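Local coordinates for uncharacterized hypothetical protein (Bacteroides uniformis, PDB 4EIU) that is of unknown function, a DUF3823-family protein of Bacteroides whose N-terminal domain belongs to the transthyretin-like clan of beta-sandwich folds, at residues G69-R74 and T99-T104; P78-V83 and E110-L115; S186-E191 and V203-N208; V217-A222 and M244-P249. All coordinates share one frame; numbering follows the deposited sequence. Where two conformers were deposited one is given.

In the fold
Along the chain, interactions 1 and 2 alternate their segments; 3 and 4 follow in series. The first two belong to the N-terminal DUF3823 domain region; their centres are about 22 Å apart and they touch where R74 packs on V83. Interaction 1 joins two strands of the five-stranded antiparallel sheet; interaction 2, its centre about 9 Å from the centre of the chain, packs the loop after strand 69-76 against the chain leaving strand 104-111. Interaction 4 and the first strand of interaction 3 lie in the four-stranded sheet, the second strand of interaction 3 in a three-stranded one; their centres are about 15 Å apart. The first pair ties the N-terminal domain together, the second the C-terminal sheets.

Interaction 1 (G69-R74 and T99-T104); sequences GEYNVR and TEISGT
Y71 and I101 make the main apolar contact, the isoleucine crossing the tyrosine at about a right angle. I101 CD1 approaches the ring obliquely and lies 3.7 Å from Y71 CD1, with I101 CG1 close to the same ring carbon. The tyrosine takes up this position with CG anti to its carbonyl carbon (chi1 -76°). Its hydroxyl is held by the backbone oxygen of F67. Farther along the same sheet face, V73 CG2 meets T99 CG2 at 4.0 Å, methyl against methyl, while T99 OG1 donates to the carbonyl of the next residue, E100.

E70 and E100 project from the other face. Their carboxylate planes are 23° apart, but E70 OE2 and E100 OE1 remain 4.8 Å from each other. The two like charges would probably disfavour closer approach, and K68, in a salt bridge with E100 OE2, probably offsets one of them. The E70 chain bends at chi2 (-88°), bringing its carboxylate back toward the backbone of the partner strand.

The backbones form an antiparallel ladder. I101 N donates to G69 O at 2.8 Å in a nearly straight bond, whereas the return bond from G69 N to I101 O is weak at 3.4 Å. Two bonds join Y71 and T99, with E70 and E100 forming the non-hydrogen-bonded pair between these bonded pairs.

Strand 69-76 runs between strands 35-40 and 91-101 in the five-stranded antiparallel sheet. Y71 and V73 also pack on L38, and V73 and I101 both reach I12 of strand 10-18, bringing this face against the other sheet of the N-terminal domain.

Interaction 2 (P78-V83 and E110-L115); sequences PFIPLV and EVQPFL
P78 O is gripped twice, by F114 N at 3.2 Å and by the side-chain ND2 of N239; the F114 donor stands above the carbonyl plane, 41° out of it. Q112 O in turn accepts I80 N at 3.1 Å, the donor tilted from its carbonyl plane. A water completes the polar seam: it donates to I80 O and accepts from Q112 N at 2.9 Å, adding a third, water-mediated link between the backbones.

F79 and P113 lie between these bonds as a single backbone bridge, their CA atoms 3.9 Å apart. The pairing joins the loop after strand 69-76 to the residues just past strand 104-111. The loop links strands 69-76 and 83-85 of the five-stranded sheet, and here it meets the chain leaving strand 104-111 of the other sheet of the transthyretin-like domain.

The two phenylalanines meet the opposite segment in different ways. V111 sits over one face of the F79 ring, its CG1 4.0 Å from the centroid and almost on the ring normal, a CH-pi contact. F79 CG lies between its own backbone N and carbonyl carbon (chi1 52°), which turns the ring onto the valine. The F114 ring instead packs on backbone: P78 C and F79 N lie over one face toward its rim, and CE1 comes within 3.3 Å of F79 C.

L82 CD1 reaches V111 CG1 from another direction at 4.2 Å. I80 CD1 packs beside the Q112 amide, whose OE1 accepts a hydrogen bond from K148. Beyond the two segments, F114 also touches I225 of strand 216-225 and the loop residues Y227 and T229.

Interaction 3 (S186-E191 and V203-N208); sequences SSINYE and VTIQSN
Two edge strands from different antiparallel sheets, 186-189 and 202-206, are brought together in the C-terminal half of the chain, a sheet-to-sheet packing made mostly through side chains. They share no backbone ladder; their short axes approach to 7.0 Å with an angle of 138° between their directions, and side chains fill the interval.

S186 makes the direct polar link. Its OG donates to Q206 O at 2.6 Å, approaching from above the carbonyl plane, 53° out of it. With OG placed between the backbone N and carbonyl carbon (chi1 72°), the hydroxyl also lies against the aliphatic branch of I205, 3.5 Å from I205 CG1. A water forms a second link by accepting from both S187 N and N208 ND2, at 3.2 Å from S187 N. The same N208 amide nitrogen donates to S185 O and packs beside S186 CB, so the asparagine amide lies against the start of strand 186-189.

I188 carries the apolar part. It slides past I205 in the opposite direction, with I188 CG1 3.9 Å from I205 CD1, and past V203 in the same manner, with I188 CD1 3.8 Å from V203 CG1. Y190 comes from the opposite direction to V203 and places its OH 3.5 Å from V203 CG1. The valine methyl thus meets both the isoleucine tip and the tyrosine hydroxyl, while the ring of F195 packs edge-to-face with Y190.

Strand 186-189 pairs with 162-170, and strand 202-206 pairs with 129-138. I205 reaches across to F167 and also touches V134, so it contacts a strand of each sheet.

Interaction 4 (V217-A222 and M244-P249); sequences VFVRAA and MEVLIP
Antiparallel strands 217-222 and 244-247, their short axes approaching to 4.7 Å with directions 135° apart, are joined by four backbone hydrogen bonds, two in the V217-V246 pair and two in the V219-M244 pair, with F218 and E245 as the non-hydrogen-bonded pair between them.

On the face carrying F218 and E245, the side chains lie alongside and point the same way. F218 CE2 is 3.9 Å from E245 CB, with the glutamate beta carbon meeting the ring obliquely. The ring and carboxylate planes are 78° apart. E245 keeps CG anti to the backbone N (chi1 -174°) and continues extended, carrying its carboxylate along the ring toward CE2 and CZ.

The other face is aliphatic. V219 and V246 cross at about a right angle, with V246 CG2 3.9 Å from V219 CG2 and equally close to the other V219 methyl. V217 CG2 packs on V246 CB at 4.1 Å, and V219 CG2 also approaches the beta carbon of selenomethionine M244. Beyond that carbon, M244 bends at chi3 and leads away from strand 217-222. Beneath these side chains, V246 N donates to V217 O at 2.9 Å and V219 N to M244 O at 2.8 Å, the latter oxygen also meeting F218 CA in a CA-H...O contact.

Strand 239-247 forms the outer edge of its sheet within the chain, and strand 216-225 separates it from 162-170. V217 and V219 pack on V169 of strand 162-170, whereas M244 reaches F119 and N122, and V246 reaches V125, all on strand 115-126 of the neighbouring three-stranded sheet.

Interaction 1 (G69-R74 and T99-T104)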
loop_
_atom_site.group_PDB
_atom_site.type_symbol
_atom_site.label_atom_id
_atom_site.label_comp_id
_atom_site.label_asym_id
_atom_site.label_seq_id
_atom_site.Cartn_x
_atom_site.Cartn_y
_atom_site.Cartn_z
ATOM N N GLY A 69 17.777 -6.686 -21.200
ATOM C CA GLY A 69 17.325 -5.733 -22.200
ATOM C C GLY A 69 16.855 -4.450 -21.563
ATOM O O GLY A 69 17.172 -4.189 -20.422
ATOM N N GLU A 70 16.112 -3.658 -22.328
ATOM C CA GLU A 70 15.601 -2.372 -21.889
ATOM C C GLU A 70 14.147 -2.508 -21.498
ATOM O O GLU A 70 13.341 -3.068 -22.250
ATOM C CB GLU A 70 15.694 -1.338 -23.027
ATOM C CG GLU A 70 17.105 -1.056 -23.523
ATOM C CD GLU A 70 17.812 0.058 -22.757
ATOM O OE1 GLU A 70 17.136 0.858 -22.057
ATOM O OE2 GLU A 70 19.058 0.146 -22.879
ATOM N N TYR A 71 13.801 -1.920 -20.367
ATOM C CA TYR A 71 12.498 -2.144 -19.755
ATOM C C TYR A 71 11.882 -0.851 -19.290
ATOM O O TYR A 71 12.591 0.060 -18.846
ATOM C CB TYR A 71 12.628 -3.087 -18.543
ATOM C CG TYR A 71 12.813 -4.545 -18.941
ATOM C CD1 TYR A 71 14.062 -5.050 -19.209
ATOM C CD2 TYR A 71 11.711 -5.397 -19.081
ATOM C CE1 TYR A 71 14.234 -6.383 -19.582
ATOM C CE2 TYR A 71 11.876 -6.732 -19.450
ATOM C CZ TYR A 71 13.135 -7.208 -19.702
ATOM O OH TYR A 71 13.303 -8.512 -20.095
ATOM N N ASN A 72 10.558 -0.818 -19.347
ATOM C CA ASN A 72 9.746 0.086 -18.561
ATOM C C ASN A 72 9.352 -0.632 -17.259
ATOM O O ASN A 72 8.898 -1.788 -17.284
ATOM C CB ASN A 72 8.487 0.463 -19.361
ATOM C CG ASN A 72 7.579 1.416 -18.616
ATOM O OD1 ASN A 72 6.551 0.993 -18.058
ATOM N ND2 ASN A 72 7.938 2.702 -18.607
ATOM N N VAL A 73 9.504 0.067 -16.145
ATOM C CA VAL A 73 9.195 -0.442 -14.838
ATOM C C VAL A 73 8.121 0.478 -14.273
ATOM O O VAL A 73 8.361 1.653 -14.039
ATOM C CB VAL A 73 10.449 -0.490 -13.922
ATOM C CG1 VAL A 73 10.088 -1.073 -12.540
ATOM C CG2 VAL A 73 11.588 -1.308 -14.612
ATOM N N ARG A 74 6.934 -0.060 -14.098
ATOM C CA ARG A 74 5.778 0.663 -13.610
ATOM C C ARG A 74 5.311 0.075 -12.282
ATOM O O ARG A 74 5.149 -1.133 -12.197
ATOM C CB ARG A 74 4.642 0.502 -14.637
ATOM C CG ARG A 74 3.329 1.071 -14.128
ATOM C CD ARG A 74 2.186 0.948 -15.129
ATOM N NE ARG A 74 0.956 1.307 -14.413
ATOM C CZ ARG A 74 -0.139 1.807 -14.977
ATOM N NH1 ARG A 74 -0.200 2.047 -16.301
ATOM N NH2 ARG A 74 -1.170 2.091 -14.207
ATOM N N THR A 99 14.764 1.692 -17.808
ATOM C CA THR A 99 16.120 1.334 -17.428
ATOM C C THR A 99 16.513 0.070 -18.148
ATOM O O THR A 99 15.667 -0.785 -18.411
ATOM C CB THR A 99 16.225 1.127 -15.900
ATOM O OG1 THR A 99 17.579 0.854 -15.555
ATOM C CG2 THR A 99 15.342 -0.034 -15.388
ATOM N N GLU A 100 17.792 -0.029 -18.482
ATOM C CA GLU A 100 18.412 -1.306 -18.800
ATOM C C GLU A 100 18.264 -2.209 -17.582
ATOM O O GLU A 100 18.368 -1.732 -16.458
ATOM C CB GLU A 100 19.900 -1.124 -19.106
ATOM C CG GLU A 100 20.587 -2.441 -19.488
ATOM C CD GLU A 100 22.004 -2.306 -20.014
ATOM O OE1 GLU A 100 22.597 -1.224 -19.868
ATOM O OE2 GLU A 100 22.524 -3.300 -20.573
ATOM N N ILE A 101 18.014 -3.504 -17.791
ATOM C CA ILE A 101 18.108 -4.479 -16.680
ATOM C C ILE A 101 19.168 -5.468 -17.074
ATOM O O ILE A 101 18.995 -6.185 -18.071
ATOM C CB ILE A 101 16.785 -5.188 -16.341
ATOM C CG1 ILE A 101 15.723 -4.134 -15.965
ATOM C CG2 ILE A 101 17.017 -6.147 -15.157
ATOM C CD1 ILE A 101 14.374 -4.677 -15.589
ATOM N N SER A 102 20.275 -5.459 -16.320
ATOM C CA SER A 102 21.520 -6.196 -16.668
ATOM C C SER A 102 22.310 -6.460 -15.393
ATOM O O SER A 102 22.484 -5.550 -14.595
ATOM C CB SER A 102 22.379 -5.318 -17.564
ATOM O OG SER A 102 23.420 -6.054 -18.131
ATOM N N GLY A 103 22.801 -7.680 -15.183
ATOM C CA GLY A 103 23.436 -8.017 -13.888
ATOM C C GLY A 103 22.393 -7.878 -12.786
ATOM O O GLY A 103 21.331 -8.504 -12.864
ATOM N N THR A 104 22.694 -7.084 -11.764
ATOM C CA THR A 104 21.683 -6.612 -10.807
ATOM C C THR A 104 21.461 -5.117 -11.056
ATOM O O THR A 104 22.419 -4.350 -11.082
ATOM C CB THR A 104 22.101 -6.838 -9.327
ATOM O OG1 THR A 104 22.414 -8.202 -9.140
ATOM C CG2 THR A 104 20.952 -6.485 -8.366
#

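Interaction 2 (P78-V83 and E110-L115)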
loop_
_atom_site.group_PDB
_atom_site.type_symbol
_atom_site.label_atom_id
_atom_site.label_comp_id
_atom_site.label_asym_id
_atom_site.label_seq_id
_atom_site.Cartn_x
_atom_site.Cartn_y
_atom_site.Cartn_z
ATOM N N PRO A 78 -0.869 2.077 -3.011
ATOM C CA PRO A 78 -1.599 3.052 -2.165
ATOM C C PRO A 78 -0.896 4.418 -2.172
ATOM O O PRO A 78 -0.461 4.917 -1.154
ATOM C CB PRO A 78 -1.574 2.376 -0.790
ATOM C CG PRO A 78 -0.222 1.713 -0.764
ATOM C CD PRO A 78 -0.074 1.164 -2.169
ATOM N N PHE A 79 -0.822 4.968 -3.372
ATOM C CA PHE A 79 -0.135 6.210 -3.667
ATOM C C PHE A 79 -0.652 6.807 -4.981
ATOM O O PHE A 79 -1.207 6.119 -5.843
ATOM C CB PHE A 79 1.399 6.050 -3.644
ATOM C CG PHE A 79 1.932 4.911 -4.492
ATOM C CD1 PHE A 79 2.039 5.037 -5.857
ATOM C CD2 PHE A 79 2.370 3.723 -3.879
ATOM C CE1 PHE A 79 2.603 3.998 -6.614
ATOM C CE2 PHE A 79 2.902 2.668 -4.630
ATOM C CZ PHE A 79 3.001 2.818 -5.991
ATOM N N ILE A 80 -0.427 8.112 -5.136
ATOM C CA ILE A 80 -0.890 8.835 -6.301
ATOM C C ILE A 80 -0.394 8.112 -7.535
ATOM O O ILE A 80 0.802 7.788 -7.622
ATOM C CB ILE A 80 -0.388 10.298 -6.321
ATOM C CG1 ILE A 80 -1.109 11.094 -5.219
ATOM C CG2 ILE A 80 -0.689 10.951 -7.684
ATOM C CD1 ILE A 80 -0.747 12.577 -5.179
ATOM N N PRO A 81 -1.296 7.811 -8.462
ATOM C CA PRO A 81 -0.789 7.135 -9.687
ATOM C C PRO A 81 0.334 7.880 -10.384
ATOM O O PRO A 81 0.243 9.123 -10.577
ATOM C CB PRO A 81 -2.011 7.083 -10.584
ATOM C CG PRO A 81 -3.171 7.109 -9.628
ATOM C CD PRO A 81 -2.751 7.984 -8.490
ATOM N N LEU A 82 1.377 7.131 -10.754
ATOM C CA LEU A 82 2.531 7.643 -11.460
ATOM C C LEU A 82 2.273 7.739 -12.953
ATOM O O LEU A 82 2.907 8.527 -13.634
ATOM C CB LEU A 82 3.744 6.687 -11.214
ATOM C CG LEU A 82 4.192 6.615 -9.739
ATOM C CD1 LEU A 82 5.353 5.596 -9.644
ATOM C CD2 LEU A 82 4.576 7.995 -9.176
ATOM N N VAL A 83 1.382 6.893 -13.475
ATOM C CA VAL A 83 1.024 6.921 -14.863
ATOM C C VAL A 83 -0.413 7.404 -14.933
ATOM O O VAL A 83 -1.325 6.703 -14.498
ATOM C CB VAL A 83 1.209 5.551 -15.546
ATOM C CG1 VAL A 83 0.893 5.631 -17.065
ATOM C CG2 VAL A 83 2.644 5.052 -15.324
ATOM N N GLU A 110 10.109 7.084 -5.774
ATOM C CA GLU A 110 9.610 8.005 -4.768
ATOM C C GLU A 110 8.176 8.275 -5.111
ATOM O O GLU A 110 7.904 8.761 -6.206
ATOM C CB GLU A 110 10.399 9.309 -4.797
ATOM C CG GLU A 110 11.804 9.106 -4.317
ATOM C CD GLU A 110 12.527 10.425 -4.277
ATOM O OE1 GLU A 110 13.054 10.801 -5.316
ATOM O OE2 GLU A 110 12.512 11.094 -3.242
ATOM N N VAL A 111 7.271 8.014 -4.169
ATOM C CA VAL A 111 5.827 8.080 -4.398
ATOM C C VAL A 111 5.209 8.957 -3.307
ATOM O O VAL A 111 5.897 9.451 -2.410
ATOM C CB VAL A 111 5.199 6.674 -4.446
ATOM C CG1 VAL A 111 5.898 5.804 -5.508
ATOM C CG2 VAL A 111 5.278 6.010 -3.083
ATOM N N GLN A 112 3.923 9.186 -3.441
ATOM C CA GLN A 112 3.151 10.055 -2.528
ATOM C C GLN A 112 2.009 9.174 -1.985
ATOM O O GLN A 112 0.946 9.100 -2.585
ATOM C CB GLN A 112 2.644 11.252 -3.299
ATOM C CG GLN A 112 3.785 12.246 -3.518
ATOM C CD GLN A 112 3.472 13.386 -4.465
ATOM O OE1 GLN A 112 2.988 13.181 -5.601
ATOM N NE2 GLN A 112 3.757 14.606 -4.012
ATOM N N PRO A 113 2.255 8.500 -0.839
ATOM C CA PRO A 113 1.244 7.602 -0.310
ATOM C C PRO A 113 0.019 8.409 0.113
ATOM O O PRO A 113 0.154 9.520 0.532
ATOM C CB PRO A 113 1.908 6.989 0.931
ATOM C CG PRO A 113 2.970 7.955 1.323
ATOM C CD PRO A 113 3.394 8.677 0.076
ATOM N N PHE A 114 -1.160 7.804 0.032
ATOM C CA PHE A 114 -2.364 8.518 0.376
ATOM C C PHE A 114 -2.426 8.840 1.875
ATOM O O PHE A 114 -2.858 9.920 2.262
ATOM C CB PHE A 114 -3.593 7.681 0.031
ATOM C CG PHE A 114 -3.701 7.291 -1.408
ATOM C CD1 PHE A 114 -3.407 8.189 -2.409
ATOM C CD2 PHE A 114 -4.146 6.036 -1.763
ATOM C CE1 PHE A 114 -3.539 7.835 -3.742
ATOM C CE2 PHE A 114 -4.275 5.676 -3.097
ATOM C CZ PHE A 114 -4.001 6.598 -4.088
ATOM N N LEU A 115 -2.011 7.881 2.693
ATOM C CA LEU A 115 -2.114 7.921 4.173
ATOM C C LEU A 115 -0.859 7.367 4.833
ATOM O O LEU A 115 -0.190 6.491 4.282
ATOM C CB LEU A 115 -3.323 7.095 4.644
ATOM C CG LEU A 115 -4.731 7.476 4.120
ATOM C CD1 LEU A 115 -5.814 6.469 4.563
ATOM C CD2 LEU A 115 -5.146 8.883 4.594
HETATM O O HOH W 1 2.831 8.658 -6.120
#

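Interaction 3 (S186-E191 and V203-N208)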
loop_
_atom_site.group_PDB
_atom_site.type_symbol
_atom_site.label_atom_id
_atom_site.label_comp_id
_atom_site.label_asym_id
_atom_site.label_seq_id
_atom_site.Cartn_x
_atom_site.Cartn_y
_atom_site.Cartn_z
ATOM N N SER A 186 -10.238 -6.977 13.006
ATOM C CA SER A 186 -11.356 -6.087 13.211
ATOM C C SER A 186 -11.240 -4.893 12.301
ATOM O O SER A 186 -10.251 -4.733 11.576
ATOM C CB SER A 186 -11.454 -5.646 14.676
ATOM O OG SER A 186 -10.426 -4.734 15.052
ATOM N N SER A 187 -12.266 -4.056 12.325
ATOM C CA SER A 187 -12.230 -2.840 11.551
ATOM C C SER A 187 -13.223 -1.795 12.040
ATOM O O SER A 187 -14.098 -2.095 12.864
ATOM C CB SER A 187 -12.409 -3.178 10.066
ATOM O OG SER A 187 -13.692 -3.672 9.783
ATOM N N ILE A 188 -13.026 -0.550 11.613
ATOM C CA ILE A 188 -14.008 0.506 11.806
ATOM C C ILE A 188 -14.228 1.110 10.437
ATOM O O ILE A 188 -13.250 1.445 9.764
ATOM C CB ILE A 188 -13.538 1.626 12.757
ATOM C CG1 ILE A 188 -13.053 1.062 14.105
ATOM C CG2 ILE A 188 -14.693 2.590 13.019
ATOM C CD1 ILE A 188 -12.196 2.033 14.895
ATOM N N ASN A 189 -15.488 1.222 10.023
ATOM C CA ASN A 189 -15.871 1.866 8.773
ATOM C C ASN A 189 -16.368 3.270 9.051
ATOM O O ASN A 189 -17.002 3.489 10.054
ATOM C CB ASN A 189 -17.008 1.105 8.098
ATOM C CG ASN A 189 -16.632 -0.306 7.750
ATOM O OD1 ASN A 189 -15.626 -0.529 7.147
ATOM N ND2 ASN A 189 -17.449 -1.272 8.152
ATOM N N TYR A 190 -16.084 4.211 8.145
ATOM C CA TYR A 190 -16.488 5.616 8.295
ATOM C C TYR A 190 -17.310 6.029 7.080
ATOM O O TYR A 190 -16.906 5.798 5.949
ATOM C CB TYR A 190 -15.245 6.505 8.422
ATOM C CG TYR A 190 -14.441 6.170 9.650
ATOM C CD1 TYR A 190 -14.815 6.656 10.902
ATOM C CD2 TYR A 190 -13.357 5.324 9.584
ATOM C CE1 TYR A 190 -14.104 6.324 12.054
ATOM C CE2 TYR A 190 -12.635 4.995 10.727
ATOM C CZ TYR A 190 -12.996 5.500 11.944
ATOM O OH TYR A 190 -12.250 5.151 13.034
ATOM N N GLU A 191 -18.459 6.635 7.315
ATOM C CA GLU A 191 -19.350 6.999 6.217
ATOM C C GLU A 191 -18.944 8.371 5.667
ATOM O O GLU A 191 -18.589 9.282 6.431
ATOM C CB GLU A 191 -20.801 7.000 6.686
ATOM C CG GLU A 191 -21.793 6.972 5.527
ATOM C CD GLU A 191 -23.145 7.549 5.888
ATOM O OE1 GLU A 191 -23.580 7.372 7.041
ATOM O OE2 GLU A 191 -23.768 8.195 5.017
ATOM N N VAL A 203 -7.062 6.846 17.384
ATOM C CA VAL A 203 -8.304 6.077 17.278
ATOM C C VAL A 203 -8.095 4.735 18.001
ATOM O O VAL A 203 -7.120 4.016 17.745
ATOM C CB VAL A 203 -8.694 5.836 15.799
ATOM C CG1 VAL A 203 -9.931 4.949 15.687
ATOM C CG2 VAL A 203 -8.883 7.158 15.049
ATOM N N THR A 204 -9.004 4.406 18.912
ATOM C CA THR A 204 -8.962 3.136 19.632
ATOM C C THR A 204 -9.641 2.078 18.785
ATOM O O THR A 204 -10.762 2.289 18.306
ATOM C CB THR A 204 -9.720 3.197 20.947
ATOM O OG1 THR A 204 -9.212 4.286 21.726
ATOM C CG2 THR A 204 -9.559 1.872 21.719
ATOM N N ILE A 205 -8.966 0.947 18.619
ATOM C CA ILE A 205 -9.542 -0.209 17.949
ATOM C C ILE A 205 -9.247 -1.497 18.747
ATOM O O ILE A 205 -8.235 -1.571 19.448
ATOM C CB ILE A 205 -9.056 -0.279 16.497
ATOM C CG1 ILE A 205 -9.818 -1.361 15.724
ATOM C CG2 ILE A 205 -7.540 -0.453 16.436
ATOM C CD1 ILE A 205 -9.798 -1.155 14.229
ATOM N N GLN A 206 -10.153 -2.476 18.627
ATOM C CA GLN A 206 -10.156 -3.705 19.403
ATOM C C GLN A 206 -10.313 -4.920 18.520
ATOM O O GLN A 206 -11.129 -4.909 17.588
ATOM C CB GLN A 206 -11.341 -3.702 20.373
ATOM C CG GLN A 206 -10.962 -3.421 21.803
ATOM C CD GLN A 206 -12.105 -3.714 22.751
ATOM O OE1 GLN A 206 -12.826 -2.819 23.127
ATOM N NE2 GLN A 206 -12.286 -4.977 23.110
ATOM N N SER A 207 -9.562 -5.974 18.842
ATOM C CA SER A 207 -9.704 -7.261 18.162
ATOM C C SER A 207 -11.101 -7.842 18.418
ATOM O O SER A 207 -11.809 -7.410 19.316
ATOM C CB SER A 207 -8.618 -8.256 18.627
ATOM O OG SER A 207 -8.855 -8.747 19.947
ATOM N N ASN A 208 -11.505 -8.769 17.551
ATOM C CA ASN A 208 -12.694 -9.579 17.757
ATOM C C ASN A 208 -12.251 -10.877 18.409
ATOM O O ASN A 208 -11.032 -11.090 18.656
ATOM C CB ASN A 208 -13.386 -9.882 16.423
ATOM C CG ASN A 208 -14.163 -8.702 15.891
ATOM O OD1 ASN A 208 -15.035 -8.172 16.566
ATOM N ND2 ASN A 208 -13.850 -8.285 14.676
HETATM O O HOH W 2 -14.820 -5.562 13.520
#

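Interaction 4 (V217-A222 and M244-P249)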
loop_
_atom_site.group_PDB
_atom_site.type_symbol
_atom_site.label_atom_id
_atom_site.label_comp_id
_atom_site.label_asym_id
_atom_site.label_seq_id
_atom_site.Cartn_x
_atom_site.Cartn_y
_atom_site.Cartn_z
ATOM N N VAL A 217 0.634 -13.428 18.837
ATOM C CA VAL A 217 0.035 -13.006 17.570
ATOM C C VAL A 217 0.753 -11.757 17.088
ATOM O O VAL A 217 1.455 -11.085 17.851
ATOM C CB VAL A 217 -1.478 -12.670 17.680
ATOM C CG1 VAL A 217 -2.279 -13.918 17.997
ATOM C CG2 VAL A 217 -1.722 -11.582 18.716
ATOM N N PHE A 218 0.576 -11.462 15.814
ATOM C CA PHE A 218 1.081 -10.210 15.231
ATOM C C PHE A 218 -0.089 -9.354 14.799
ATOM O O PHE A 218 -1.062 -9.881 14.237
ATOM C CB PHE A 218 2.008 -10.509 14.075
ATOM C CG PHE A 218 3.228 -11.285 14.491
ATOM C CD1 PHE A 218 3.185 -12.669 14.577
ATOM C CD2 PHE A 218 4.401 -10.629 14.844
ATOM C CE1 PHE A 218 4.292 -13.394 14.996
ATOM C CE2 PHE A 218 5.519 -11.348 15.247
ATOM C CZ PHE A 218 5.465 -12.729 15.320
ATOM N N VAL A 219 -0.002 -8.056 15.100
ATOM C CA VAL A 219 -1.078 -7.093 14.805
ATOM C C VAL A 219 -0.570 -5.947 13.942
ATOM O O VAL A 219 0.614 -5.598 13.971
ATOM C CB VAL A 219 -1.713 -6.503 16.089
ATOM C CG1 VAL A 219 -2.155 -7.608 17.032
ATOM C CG2 VAL A 219 -0.751 -5.549 16.779
ATOM N N ARG A 220 -1.466 -5.354 13.166
ATOM C CA ARG A 220 -1.067 -4.311 12.240
ATOM C C ARG A 220 -2.271 -3.448 11.864
ATOM O O ARG A 220 -3.376 -3.970 11.706
ATOM C CB ARG A 220 -0.507 -4.948 10.990
ATOM C CG ARG A 220 0.415 -4.074 10.173
ATOM C CD ARG A 220 0.987 -4.900 9.038
ATOM N NE ARG A 220 1.845 -4.118 8.161
ATOM C CZ ARG A 220 2.219 -4.481 6.932
ATOM N NH1 ARG A 220 1.819 -5.625 6.391
ATOM N NH2 ARG A 220 2.991 -3.665 6.210
ATOM N N ALA A 221 -2.034 -2.149 11.709
ATOM C CA ALA A 221 -3.089 -1.206 11.324
ATOM C C ALA A 221 -2.979 -0.887 9.867
ATOM O O ALA A 221 -1.892 -0.963 9.270
ATOM C CB ALA A 221 -3.033 0.058 12.171
ATOM N N ALA A 222 -4.129 -0.589 9.266
ATOM C CA ALA A 222 -4.196 -0.186 7.896
ATOM C C ALA A 222 -5.349 0.776 7.728
ATOM O O ALA A 222 -6.300 0.724 8.498
ATOM C CB ALA A 222 -4.353 -1.391 6.964
HETATM N N MSE A 244 3.349 -5.379 14.938
HETATM C CA MSE A 244 3.809 -5.480 16.299
HETATM C C MSE A 244 3.448 -6.853 16.837
HETATM O O MSE A 244 2.387 -7.410 16.511
HETATM C CB MSE A 244 3.195 -4.389 17.166
HETATM C CG MSE A 244 3.650 -2.983 16.800
HETATM SE SE MSE A 244 2.936 -1.712 18.068
HETATM C CE MSE A 244 4.181 -1.803 19.539
ATOM N N GLU A 245 4.361 -7.402 17.629
ATOM C CA GLU A 245 4.152 -8.681 18.289
ATOM C C GLU A 245 3.443 -8.429 19.592
ATOM O O GLU A 245 3.828 -7.534 20.338
ATOM C CB GLU A 245 5.490 -9.351 18.558
ATOM C CG GLU A 245 5.371 -10.756 19.110
ATOM C CD GLU A 245 6.719 -11.337 19.457
ATOM O OE1 GLU A 245 7.580 -11.372 18.561
ATOM O OE2 GLU A 245 6.912 -11.727 20.616
ATOM N N VAL A 246 2.412 -9.227 19.866
ATOM C CA VAL A 246 1.649 -9.130 21.096
ATOM C C VAL A 246 1.571 -10.479 21.802
ATOM O O VAL A 246 1.109 -11.473 21.238
ATOM C CB VAL A 246 0.218 -8.647 20.847
ATOM C CG1 VAL A 246 -0.507 -8.467 22.186
ATOM C CG2 VAL A 246 0.242 -7.344 20.051
ATOM N N LEU A 247 2.017 -10.506 23.045
ATOM C CA LEU A 247 1.995 -11.737 23.811
ATOM C C LEU A 247 0.702 -11.706 24.632
ATOM O O LEU A 247 0.510 -10.799 25.450
ATOM C CB LEU A 247 3.243 -11.823 24.694
ATOM C CG LEU A 247 4.614 -11.919 23.987
ATOM C CD1 LEU A 247 4.916 -10.756 23.042
ATOM C CD2 LEU A 247 5.720 -12.040 25.032
ATOM N N ILE A 248 -0.174 -12.691 24.418
ATOM C CA ILE A 248 -1.451 -12.789 25.151
ATOM C C ILE A 248 -1.322 -13.397 26.560
ATOM O O ILE A 248 -1.003 -14.589 26.706
ATOM C CB ILE A 248 -2.482 -13.613 24.360
ATOM C CG1 ILE A 248 -2.841 -12.877 23.063
ATOM C CG2 ILE A 248 -3.726 -13.852 25.218
ATOM C CD1 ILE A 248 -3.538 -13.730 22.019
ATOM N N PRO A 249 -1.597 -12.598 27.615
ATOM C CA PRO A 249 -1.453 -13.138 28.969
ATOM C C PRO A 249 -2.446 -14.255 29.309
ATOM O O PRO A 249 -3.600 -14.249 28.878
ATOM C CB PRO A 249 -1.708 -11.925 29.879
ATOM C CG PRO A 249 -1.696 -10.734 29.005
ATOM C CD PRO A 249 -2.086 -11.204 27.643
ATOM O OXT PRO A 249 -2.105 -15.200 30.023
#